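Local structure of CurM Sulfotransferase (Moorea producta, 4GBM) at residues L47-L52 against V134-T139; P62-L67 against G122-N127; N70-R75 against E86-T91. The protein probably transfers a sulfo group from the donor PAPS to a hydroxyl of the polyketide intermediate during curacin biosynthesis. The protein carries 2 engineered substitutions. All blocks are in the same frame, centred on the assembly; numbering follows the deposited sequence.

Overall arrangement
From the N terminus the chain runs through strand 35-39 into helix 45-53, which later meets strand 132-136 in contact 1, closing the longest of the three loops. Inside that loop, contact 2 joins 62-67, just after edge strand 58-59, to helix 117-128, the helix that precedes strand 132-136. Contact 3 is nested inside contact 2 and brings the starts of helices 72-78 and 87-96 together. No loops cross. Contacts 1 and 2 touch through Lys-136 and Glu-63, contacts 2 and 3 through Arg-75 and Leu-124, so the nucleotide-binding alpha/beta core passes continuously into the helical layer beyond its sheet edge. Contacts 1 and 3 do not touch; their centres are about 17 Å apart.

Contact 1: residues L47-L52 against V134-T139; sequences LLRVML and VDKSPT. With A3P (adenosine-3'-5'-diphosphate), chain G.
Two bent chains meet here: Arg-49 holds CG between its backbone N and carbonyl carbon (chi1 87°), while Lys-136 starts with CG trans to N (chi1 -175°) and then kinks at chi2 and chi3. The side chains cross at about a right angle, Arg-49 CG lying 3.8 Å from Lys-136 CE. This is the P-loop fold of sulfotransferases, with helix 45-53, which follows the phosphate-binding loop, packed on strand 132-136, the neighbour of the middle strand 35-39. One turn on, Leu-52 CD1 touches Val-134 CG1 at 4.1 Å, again crosswise. Leu-47 points away from the strand and spreads both methyls over one face of the adenine of A3P, its CD2 3.8 Å from A3P C2. An alanine here takes both methyls away and would probably leave a gap against that face of the adenine, the base less firmly placed. The polar ends diverge: the Arg-49 guanidinium, with Val-50 CG2 over the centre of one face, bonds to the carbonyls of Arg-255 and Met-256, whereas Lys-136 NZ forms a salt bridge with Glu-63 and bonds to Ser-45 and Thr-46. A water links the two, accepting from Arg-49 NE at 3.0 Å and weakly from Lys-136 NZ at 3.4 Å.

Contact 2: residues P62-L67 against G122-N127; sequences PELHLL and GMLQEN. With ZN (zinc ion), chain F.
Behind Leu-124, the helix residue that meets Leu-64 and Leu-66, the carbonyl oxygen of Met-123 is gripped twice by one residue. Asn-127 ND2 donates to Met-123 O at 2.9 Å along an almost straight line (N-H...O 174°), and the backbone N of Asn-127 reaches Met-123 O at 3.1 Å as the ordinary helical bond. The two donors come from opposite faces of the carbonyl plane. The Asn-127 side chain folds back on its own helix turn, and the bond, almost in its amide plane, helps to hold the amide's rotation.

The contact itself is wholly apolar and buried. All three leucines set CG trans to the carbonyl carbon (chi1 -68° for Leu-124), and each reaches out from its own backbone. Leu-124 CD1 meets Leu-64 CD1 tip to tip at 3.9 Å and, in the same way, Leu-66 CD1 at 3.9 Å. The two loop methyls, Leu-64 CD1 and Leu-66 CD1, are themselves 4.3 Å apart, so a single helix methyl tops the pair. Thr-91 and Phe-92 of helix 87-96 also pack on Leu-124, and Ile-117, Val-120 and Tyr-121 on Leu-66.

Between the two leucines, His-65 has a left-handed backbone (phi 53°) and turns its ring off to the other side. There ND1 of His-65 binds zinc at 2.1 Å; a water at 2.1 Å from the zinc and two atoms from elsewhere in the structure complete the metal shell. Glu-63 CB lies over one face of the imidazole, offset toward its rim, and His-65 NE2 bonds to Ser-266. In this P-loop sulfotransferase fold the three leucines pack the loop after strand 58-59 against helix 117-128, which leads into strand 132-136.

Contact 3: residues N70-R75 against E86-T91; sequences NTMKER and EGLQKT. With ZN (zinc ion), chain B; SO4 (sulfate ion), chain Q.
Leu-88 lies between Met-72, Arg-75 and a bound sulfate, where the first turns of two helices, 72-78 and 87-96, pack together and one of them forms an N-terminal anion site. Its CB is 3.3 Å from sulfate O1. CG, placed trans to the backbone N (chi1 -171°), remains 3.8 Å from sulfate O1. From there Leu-88 CD2 meets Met-72 CE tip to tip at 4.0 Å, the methionine chain being bent at chi2 and chi3. The same methyl, Leu-88 CD2, sits 3.4 Å above the plane of the Arg-75 guanidinium, offset toward the rim.

Arg-75 arrives fully extended from CG to NE and presents an edge to the anion. NH1 of Arg-75 donates to sulfate O1 at 3.2 Å (N-H...O 141°) and NH2 of Arg-75 to the same O1 at 3.1 Å (147°), a bent fork on one oxygen lying in the guanidinium plane. NE also bonds to His-65 O and NH2 to Leu-64 O, so both the tilt and the rotation of the group are held by the preceding loop. From the other helix, Gln-89 N donates to sulfate O3 at 2.8 Å. The ion, probably from the crystallisation liquor, thus takes bonds from a helix start and an arginine, and its charge would probably be eased by both.

Each helix start has its own polar fastening. Thr-71, the N-cap of helix 72-78, accepts from Glu-74 N through OG1, while Glu-74 OE2 accepts from Asn-70 N. Thr-91 OG1 and Thr-91 N both donate to Gly-87 O, from opposite faces of its plane. At the N-cap of helix 87-96, Glu-86 extends outward and binds a zinc ion through OE1 at 2.0 Å.

Contact 1: residues L47-L52 against V134-T139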
loop_
_atom_site.group_PDB
_atom_site.type_symbol
_atom_site.label_atom_id
_atom_site.label_comp_id
_atom_site.label_asym_id
_atom_site.label_seq_id
_atom_site.Cartn_x
_atom_site.Cartn_y
_atom_site.Cartn_z
ATOM N N LEU A 47 7.272 -3.474 1.678
ATOM C CA LEU A 47 8.393 -4.050 0.929
ATOM C C LEU A 47 8.272 -3.754 -0.570
ATOM O O LEU A 47 9.216 -3.257 -1.183
ATOM C CB LEU A 47 8.481 -5.555 1.165
ATOM C CG LEU A 47 9.510 -6.299 0.305
ATOM C CD1 LEU A 47 10.946 -5.899 0.666
ATOM C CD2 LEU A 47 9.305 -7.796 0.493
ATOM N N LEU A 48 7.109 -4.037 -1.146
ATOM C CA LEU A 48 6.912 -3.778 -2.569
ATOM C C LEU A 48 7.073 -2.296 -2.932
ATOM O O LEU A 48 7.761 -1.961 -3.907
ATOM C CB LEU A 48 5.559 -4.322 -3.040
ATOM C CG LEU A 48 5.277 -4.108 -4.532
ATOM C CD1 LEU A 48 6.327 -4.784 -5.429
ATOM C CD2 LEU A 48 3.876 -4.614 -4.868
ATOM N N ARG A 49 6.466 -1.407 -2.149
ATOM C CA ARG A 49 6.572 0.020 -2.481
ATOM C C ARG A 49 8.014 0.508 -2.374
ATOM O O ARG A 49 8.447 1.343 -3.163
ATOM C CB ARG A 49 5.574 0.877 -1.683
ATOM C CG ARG A 49 6.025 1.364 -0.312
ATOM C CD ARG A 49 6.721 2.732 -0.370
ATOM N NE ARG A 49 7.209 3.091 0.960
ATOM C CZ ARG A 49 8.297 3.816 1.200
ATOM N NH1 ARG A 49 8.658 4.045 2.461
ATOM N NH2 ARG A 49 9.034 4.301 0.198
ATOM N N VAL A 50 8.768 -0.062 -1.436
ATOM C CA VAL A 50 10.182 0.298 -1.254
ATOM C C VAL A 50 11.045 -0.233 -2.406
ATOM O O VAL A 50 11.939 0.464 -2.880
ATOM C CB VAL A 50 10.718 -0.145 0.134
ATOM C CG1 VAL A 50 12.227 0.078 0.244
ATOM C CG2 VAL A 50 10.000 0.633 1.245
ATOM N N MET A 51 10.771 -1.454 -2.861
ATOM C CA MET A 51 11.426 -1.970 -4.070
ATOM C C MET A 51 11.220 -1.014 -5.238
ATOM O O MET A 51 12.177 -0.634 -5.914
ATOM C CB MET A 51 10.899 -3.350 -4.436
ATOM C CG MET A 51 11.333 -4.430 -3.473
ATOM S SD MET A 51 10.296 -5.888 -3.706
ATOM C CE MET A 51 11.250 -7.152 -2.934
ATOM N N LEU A 52 9.966 -0.629 -5.465
ATOM C CA LEU A 52 9.644 0.265 -6.581
ATOM C C LEU A 52 10.239 1.668 -6.423
ATOM O O LEU A 52 10.494 2.340 -7.420
ATOM C CB LEU A 52 8.129 0.356 -6.797
ATOM C CG LEU A 52 7.440 -0.961 -7.186
ATOM C CD1 LEU A 52 5.925 -0.785 -7.280
ATOM C CD2 LEU A 52 7.996 -1.507 -8.499
ATOM N N VAL A 134 3.533 6.010 -7.554
ATOM C CA VAL A 134 3.033 4.748 -7.017
ATOM C C VAL A 134 2.376 5.070 -5.695
ATOM O O VAL A 134 3.028 5.547 -4.759
ATOM C CB VAL A 134 4.169 3.734 -6.784
ATOM C CG1 VAL A 134 3.609 2.454 -6.178
ATOM C CG2 VAL A 134 4.914 3.447 -8.084
ATOM N N ASP A 135 1.074 4.821 -5.630
ATOM C CA ASP A 135 0.264 5.158 -4.467
ATOM C C ASP A 135 -0.190 3.863 -3.781
ATOM O O ASP A 135 -1.055 3.148 -4.285
ATOM C CB ASP A 135 -0.927 6.025 -4.904
ATOM C CG ASP A 135 -1.700 6.595 -3.734
ATOM O OD1 ASP A 135 -2.408 7.608 -3.934
ATOM O OD2 ASP A 135 -1.603 6.041 -2.620
ATOM N N LYS A 136 0.411 3.577 -2.622
ATOM C CA LYS A 136 0.137 2.357 -1.850
ATOM C C LYS A 136 -0.483 2.661 -0.488
ATOM O O LYS A 136 0.044 3.480 0.269
ATOM C CB LYS A 136 1.444 1.574 -1.625
ATOM C CG LYS A 136 1.273 0.200 -0.918
ATOM C CD LYS A 136 1.235 0.279 0.639
ATOM C CE LYS A 136 2.633 0.423 1.244
ATOM N NZ LYS A 136 2.554 0.207 2.727
ATOM N N SER A 137 -1.583 1.977 -0.175
ATOM C CA SER A 137 -2.112 1.929 1.195
ATOM C C SER A 137 -3.042 0.733 1.353
ATOM O O SER A 137 -3.963 0.570 0.559
ATOM C CB SER A 137 -2.879 3.202 1.571
ATOM O OG SER A 137 -3.436 3.071 2.872
ATOM N N PRO A 138 -2.829 -0.093 2.393
ATOM C CA PRO A 138 -3.762 -1.204 2.599
ATOM C C PRO A 138 -5.167 -0.741 2.986
ATOM O O PRO A 138 -6.137 -1.494 2.827
ATOM C CB PRO A 138 -3.124 -1.996 3.747
ATOM C CG PRO A 138 -1.700 -1.661 3.694
ATOM C CD PRO A 138 -1.643 -0.209 3.257
ATOM N N THR A 139 -5.292 0.496 3.457
ATOM C CA THR A 139 -6.589 0.985 3.912
ATOM C C THR A 139 -7.576 1.248 2.762
ATOM O O THR A 139 -8.796 1.261 2.991
ATOM C CB THR A 139 -6.459 2.233 4.809
ATOM O OG1 THR A 139 -5.953 3.321 4.042
ATOM C CG2 THR A 139 -5.532 1.959 5.977
HETATM P P1 A3P G . 5.323 -9.161 9.876
HETATM O O1P A3P G . 4.264 -8.885 10.913
HETATM O O2P A3P G . 6.607 -8.405 10.112
HETATM O O3P A3P G . 5.495 -10.625 9.584
HETATM P P2 A3P G . 2.647 -4.519 5.046
HETATM O O4P A3P G . 1.643 -4.733 3.959
HETATM O O5P A3P G . 2.083 -4.136 6.385
HETATM O O6P A3P G . 3.804 -3.657 4.615
HETATM O "O5'" A3P G . 3.268 -5.988 5.317
HETATM C "C5'" A3P G . 4.105 -6.192 6.460
HETATM C "C4'" A3P G . 4.720 -7.561 6.300
HETATM O "O4'" A3P G . 5.679 -7.513 5.236
HETATM C "C3'" A3P G . 5.534 -7.980 7.509
HETATM O "O3'" A3P G . 4.678 -8.525 8.524
HETATM C "C2'" A3P G . 6.488 -8.993 6.885
HETATM O "O2'" A3P G . 5.915 -10.303 6.884
HETATM C "C1'" A3P G . 6.649 -8.532 5.440
HETATM N N9 A3P G . 8.003 -7.960 5.229
HETATM C C8 A3P G . 8.484 -6.782 5.680
HETATM N N7 A3P G . 9.783 -6.608 5.316
HETATM C C5 A3P G . 10.138 -7.706 4.616
HETATM C C6 A3P G . 11.358 -8.192 3.929
HETATM N N6 A3P G . 12.480 -7.431 3.918
HETATM N N1 A3P G . 11.295 -9.406 3.319
HETATM C C2 A3P G . 10.174 -10.162 3.314
HETATM N N3 A3P G . 9.029 -9.773 3.915
HETATM C C4 A3P G . 8.967 -8.584 4.555
HETATM O O HOH W 1 4.954 2.567 2.821
#

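Contact 2: residues P62-L67 against G122-N127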
loop_
_atom_site.group_PDB
_atom_site.type_symbol
_atom_site.label_atom_id
_atom_site.label_comp_id
_atom_site.label_asym_id
_atom_site.label_seq_id
_atom_site.Cartn_x
_atom_site.Cartn_y
_atom_site.Cartn_z
ATOM N N PRO A 62 5.985 6.698 1.305
ATOM C CA PRO A 62 5.073 6.228 2.352
ATOM C C PRO A 62 3.687 6.833 2.128
ATOM O O PRO A 62 3.553 7.815 1.381
ATOM C CB PRO A 62 5.682 6.793 3.647
ATOM C CG PRO A 62 7.084 7.184 3.298
ATOM C CD PRO A 62 7.060 7.550 1.846
ATOM N N GLU A 63 2.680 6.248 2.775
ATOM C CA GLU A 63 1.275 6.619 2.584
ATOM C C GLU A 63 1.021 8.127 2.590
ATOM O O GLU A 63 1.382 8.834 3.533
ATOM C CB GLU A 63 0.399 5.940 3.646
ATOM C CG GLU A 63 0.083 4.461 3.379
ATOM C CD GLU A 63 1.176 3.467 3.790
ATOM O OE1 GLU A 63 2.249 3.858 4.313
ATOM O OE2 GLU A 63 0.938 2.263 3.574
ATOM N N LEU A 64 0.366 8.601 1.534
ATOM C CA LEU A 64 0.061 10.027 1.385
ATOM C C LEU A 64 -1.227 10.426 2.097
ATOM O O LEU A 64 -1.415 11.604 2.420
ATOM C CB LEU A 64 -0.035 10.394 -0.099
ATOM C CG LEU A 64 1.234 10.197 -0.932
ATOM C CD1 LEU A 64 0.923 10.353 -2.413
ATOM C CD2 LEU A 64 2.339 11.148 -0.493
ATOM N N HIS A 65 -2.119 9.460 2.326
ATOM C CA HIS A 65 -3.417 9.720 2.977
ATOM C C HIS A 65 -4.227 10.841 2.296
ATOM O O HIS A 65 -4.858 11.664 2.967
ATOM C CB HIS A 65 -3.240 10.009 4.483
ATOM C CG HIS A 65 -2.351 9.029 5.192
ATOM N ND1 HIS A 65 -2.758 7.754 5.510
ATOM C CD2 HIS A 65 -1.079 9.140 5.641
ATOM C CE1 HIS A 65 -1.781 7.122 6.135
ATOM N NE2 HIS A 65 -0.746 7.938 6.217
ATOM N N LEU A 66 -4.221 10.841 0.966
ATOM C CA LEU A 66 -4.976 11.822 0.185
ATOM C C LEU A 66 -6.294 11.240 -0.328
ATOM O O LEU A 66 -7.357 11.841 -0.144
ATOM C CB LEU A 66 -4.136 12.324 -0.992
ATOM C CG LEU A 66 -2.895 13.172 -0.678
ATOM C CD1 LEU A 66 -2.090 13.384 -1.943
ATOM C CD2 LEU A 66 -3.279 14.512 -0.058
ATOM N N LEU A 67 -6.213 10.055 -0.938
ATOM C CA LEU A 67 -7.353 9.445 -1.633
ATOM C C LEU A 67 -8.681 9.384 -0.849
ATOM O O LEU A 67 -9.740 9.559 -1.453
ATOM C CB LEU A 67 -6.984 8.059 -2.184
ATOM C CG LEU A 67 -7.911 7.466 -3.252
ATOM C CD1 LEU A 67 -7.946 8.336 -4.517
ATOM C CD2 LEU A 67 -7.469 6.051 -3.574
ATOM N N GLY A 122 -2.356 16.676 -8.491
ATOM C CA GLY A 122 -1.858 17.333 -9.700
ATOM C C GLY A 122 -0.524 18.025 -9.459
ATOM O O GLY A 122 0.386 17.963 -10.300
ATOM N N MET A 123 -0.416 18.675 -8.303
ATOM C CA MET A 123 0.821 19.308 -7.838
ATOM C C MET A 123 1.942 18.289 -7.627
ATOM O O MET A 123 3.088 18.532 -7.999
ATOM C CB MET A 123 0.546 20.065 -6.538
ATOM C CG MET A 123 1.725 20.812 -5.939
ATOM S SD MET A 123 1.259 21.585 -4.378
ATOM C CE MET A 123 -0.249 22.419 -4.859
ATOM N N LEU A 124 1.615 17.151 -7.026
ATOM C CA LEU A 124 2.610 16.091 -6.861
ATOM C C LEU A 124 3.083 15.581 -8.216
ATOM O O LEU A 124 4.290 15.432 -8.434
ATOM C CB LEU A 124 2.067 14.932 -6.024
ATOM C CG LEU A 124 1.794 15.199 -4.541
ATOM C CD1 LEU A 124 1.249 13.949 -3.865
ATOM C CD2 LEU A 124 3.057 15.679 -3.833
ATOM N N GLN A 125 2.141 15.340 -9.128
ATOM C CA GLN A 125 2.480 14.853 -10.467
ATOM C C GLN A 125 3.480 15.776 -11.164
ATOM O O GLN A 125 4.470 15.307 -11.729
ATOM C CB GLN A 125 1.228 14.657 -11.326
ATOM C CG GLN A 125 0.426 13.410 -10.946
ATOM C CD GLN A 125 -0.837 13.248 -11.777
ATOM O OE1 GLN A 125 -1.521 14.225 -12.097
ATOM N NE2 GLN A 125 -1.157 12.007 -12.125
ATOM N N GLU A 126 3.243 17.085 -11.100
ATOM C CA GLU A 126 4.162 18.025 -11.749
ATOM C C GLU A 126 5.529 18.072 -11.059
ATOM O O GLU A 126 6.560 18.219 -11.719
ATOM C CB GLU A 126 3.539 19.424 -11.880
ATOM C CG GLU A 126 3.446 20.203 -10.583
ATOM C CD GLU A 126 3.008 21.638 -10.777
ATOM O OE1 GLU A 126 2.261 22.127 -9.908
ATOM O OE2 GLU A 126 3.404 22.281 -11.780
ATOM N N ASN A 127 5.550 17.925 -9.740
ATOM C CA ASN A 127 6.816 17.997 -9.017
ATOM C C ASN A 127 7.677 16.736 -9.146
ATOM O O ASN A 127 8.889 16.785 -8.922
ATOM C CB ASN A 127 6.594 18.379 -7.555
ATOM C CG ASN A 127 6.479 19.876 -7.369
ATOM O OD1 ASN A 127 7.474 20.558 -7.121
ATOM N ND2 ASN A 127 5.268 20.403 -7.526
HETATM ZN ZN ZN F . -4.675 6.844 5.346
HETATM O O HOH W 2 -4.615 5.194 6.712
#

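Contact 3: residues N70-R75 against E86-T91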
loop_
_atom_site.group_PDB
_atom_site.type_symbol
_atom_site.label_atom_id
_atom_site.label_comp_id
_atom_site.label_asym_id
_atom_site.label_seq_id
_atom_site.Cartn_x
_atom_site.Cartn_y
_atom_site.Cartn_z
ATOM N N ASN A 70 -11.835 14.639 0.250
ATOM C CA ASN A 70 -12.155 15.539 -0.858
ATOM C C ASN A 70 -11.318 16.813 -0.865
ATOM O O ASN A 70 -10.960 17.314 -1.931
ATOM C CB ASN A 70 -13.647 15.889 -0.869
ATOM C CG ASN A 70 -14.524 14.700 -1.227
ATOM O OD1 ASN A 70 -14.193 13.911 -2.115
ATOM N ND2 ASN A 70 -15.649 14.568 -0.537
ATOM N N THR A 71 -11.022 17.341 0.319
ATOM C CA THR A 71 -10.291 18.607 0.449
ATOM C C THR A 71 -9.211 18.507 1.520
ATOM O O THR A 71 -9.277 17.646 2.394
ATOM C CB THR A 71 -11.215 19.777 0.836
ATOM O OG1 THR A 71 -11.717 19.563 2.162
ATOM C CG2 THR A 71 -12.367 19.938 -0.155
ATOM N N MET A 72 -8.223 19.394 1.452
ATOM C CA MET A 72 -7.115 19.373 2.405
ATOM C C MET A 72 -7.508 19.727 3.844
ATOM O O MET A 72 -6.885 19.240 4.785
ATOM C CB MET A 72 -5.959 20.251 1.921
ATOM C CG MET A 72 -5.207 19.655 0.742
ATOM S SD MET A 72 -4.405 18.074 1.129
ATOM C CE MET A 72 -2.936 18.636 1.992
ATOM N N LYS A 73 -8.532 20.564 4.012
ATOM C CA LYS A 73 -9.065 20.856 5.349
ATOM C C LYS A 73 -9.751 19.639 5.964
ATOM O O LYS A 73 -9.579 19.365 7.153
ATOM C CB LYS A 73 -10.020 22.051 5.332
ATOM C CG LYS A 73 -9.344 23.361 5.668
ATOM C CD LYS A 73 -10.354 24.437 6.028
ATOM C CE LYS A 73 -9.663 25.677 6.587
ATOM N NZ LYS A 73 -8.766 26.325 5.584
ATOM N N GLU A 74 -10.527 18.919 5.154
ATOM C CA GLU A 74 -11.133 17.653 5.579
ATOM C C GLU A 74 -10.057 16.685 6.057
ATOM O O GLU A 74 -10.180 16.081 7.123
ATOM C CB GLU A 74 -11.906 17.001 4.432
ATOM C CG GLU A 74 -13.313 17.515 4.203
ATOM C CD GLU A 74 -14.051 16.696 3.152
ATOM O OE1 GLU A 74 -15.094 17.168 2.657
ATOM O OE2 GLU A 74 -13.584 15.580 2.820
ATOM N N ARG A 75 -9.004 16.547 5.252
ATOM C CA ARG A 75 -7.875 15.679 5.575
ATOM C C ARG A 75 -7.199 16.077 6.891
ATOM O O ARG A 75 -6.947 15.225 7.737
ATOM C CB ARG A 75 -6.861 15.682 4.431
ATOM C CG ARG A 75 -5.636 14.818 4.675
ATOM C CD ARG A 75 -4.639 14.968 3.541
ATOM N NE ARG A 75 -3.468 14.114 3.716
ATOM C CZ ARG A 75 -2.352 14.471 4.355
ATOM N NH1 ARG A 75 -2.238 15.677 4.908
ATOM N NH2 ARG A 75 -1.344 13.616 4.447
ATOM N N GLU A 86 4.165 10.747 7.879
ATOM C CA GLU A 86 4.729 11.899 7.177
ATOM C C GLU A 86 5.030 11.663 5.698
ATOM O O GLU A 86 5.851 12.373 5.119
ATOM C CB GLU A 86 5.992 12.372 7.898
ATOM C CG GLU A 86 5.721 12.872 9.305
ATOM C CD GLU A 86 6.939 13.447 9.989
ATOM O OE1 GLU A 86 6.761 14.002 11.087
ATOM O OE2 GLU A 86 8.067 13.351 9.450
ATOM N N GLY A 87 4.361 10.683 5.087
ATOM C CA GLY A 87 4.528 10.414 3.654
ATOM C C GLY A 87 4.447 11.672 2.804
ATOM O O GLY A 87 5.304 11.913 1.947
ATOM N N LEU A 88 3.417 12.479 3.039
ATOM C CA LEU A 88 3.243 13.714 2.272
ATOM C C LEU A 88 4.343 14.733 2.563
ATOM O O LEU A 88 4.898 15.328 1.638
ATOM C CB LEU A 88 1.850 14.315 2.504
ATOM C CG LEU A 88 1.449 15.497 1.611
ATOM C CD1 LEU A 88 1.356 15.082 0.134
ATOM C CD2 LEU A 88 0.121 16.071 2.087
ATOM N N GLN A 89 4.674 14.908 3.841
ATOM C CA GLN A 89 5.777 15.789 4.248
ATOM C C GLN A 89 7.107 15.354 3.629
ATOM O O GLN A 89 7.836 16.180 3.082
ATOM C CB GLN A 89 5.878 15.846 5.772
ATOM C CG GLN A 89 6.780 16.936 6.304
ATOM C CD GLN A 89 6.876 16.918 7.822
ATOM O OE1 GLN A 89 7.875 16.478 8.385
ATOM N NE2 GLN A 89 5.829 17.391 8.488
ATOM N N LYS A 90 7.404 14.054 3.694
ATOM C CA LYS A 90 8.621 13.505 3.097
ATOM C C LYS A 90 8.644 13.651 1.585
ATOM O O LYS A 90 9.707 13.869 0.997
ATOM C CB LYS A 90 8.812 12.032 3.484
ATOM C CG LYS A 90 9.282 11.838 4.916
ATOM C CD LYS A 90 9.421 10.361 5.254
ATOM C CE LYS A 90 9.922 10.171 6.679
ATOM N NZ LYS A 90 11.275 10.751 6.893
ATOM N N THR A 91 7.472 13.524 0.957
ATOM C CA THR A 91 7.370 13.685 -0.490
ATOM C C THR A 91 7.826 15.077 -0.920
ATOM O O THR A 91 8.695 15.201 -1.783
ATOM C CB THR A 91 5.948 13.363 -1.004
ATOM O OG1 THR A 91 5.720 11.955 -0.873
ATOM C CG2 THR A 91 5.793 13.750 -2.465
HETATM ZN ZN ZN B . 8.568 14.638 11.717
HETATM S S SO4 Q . 1.796 15.208 6.521
HETATM O O1 SO4 Q . 0.883 15.479 5.418
HETATM O O2 SO4 Q . 1.086 14.360 7.479
HETATM O O3 SO4 Q . 2.971 14.494 6.041
HETATM O O4 SO4 Q . 2.138 16.485 7.136
HETATM O O HOH W 3 9.828 15.664 10.554
#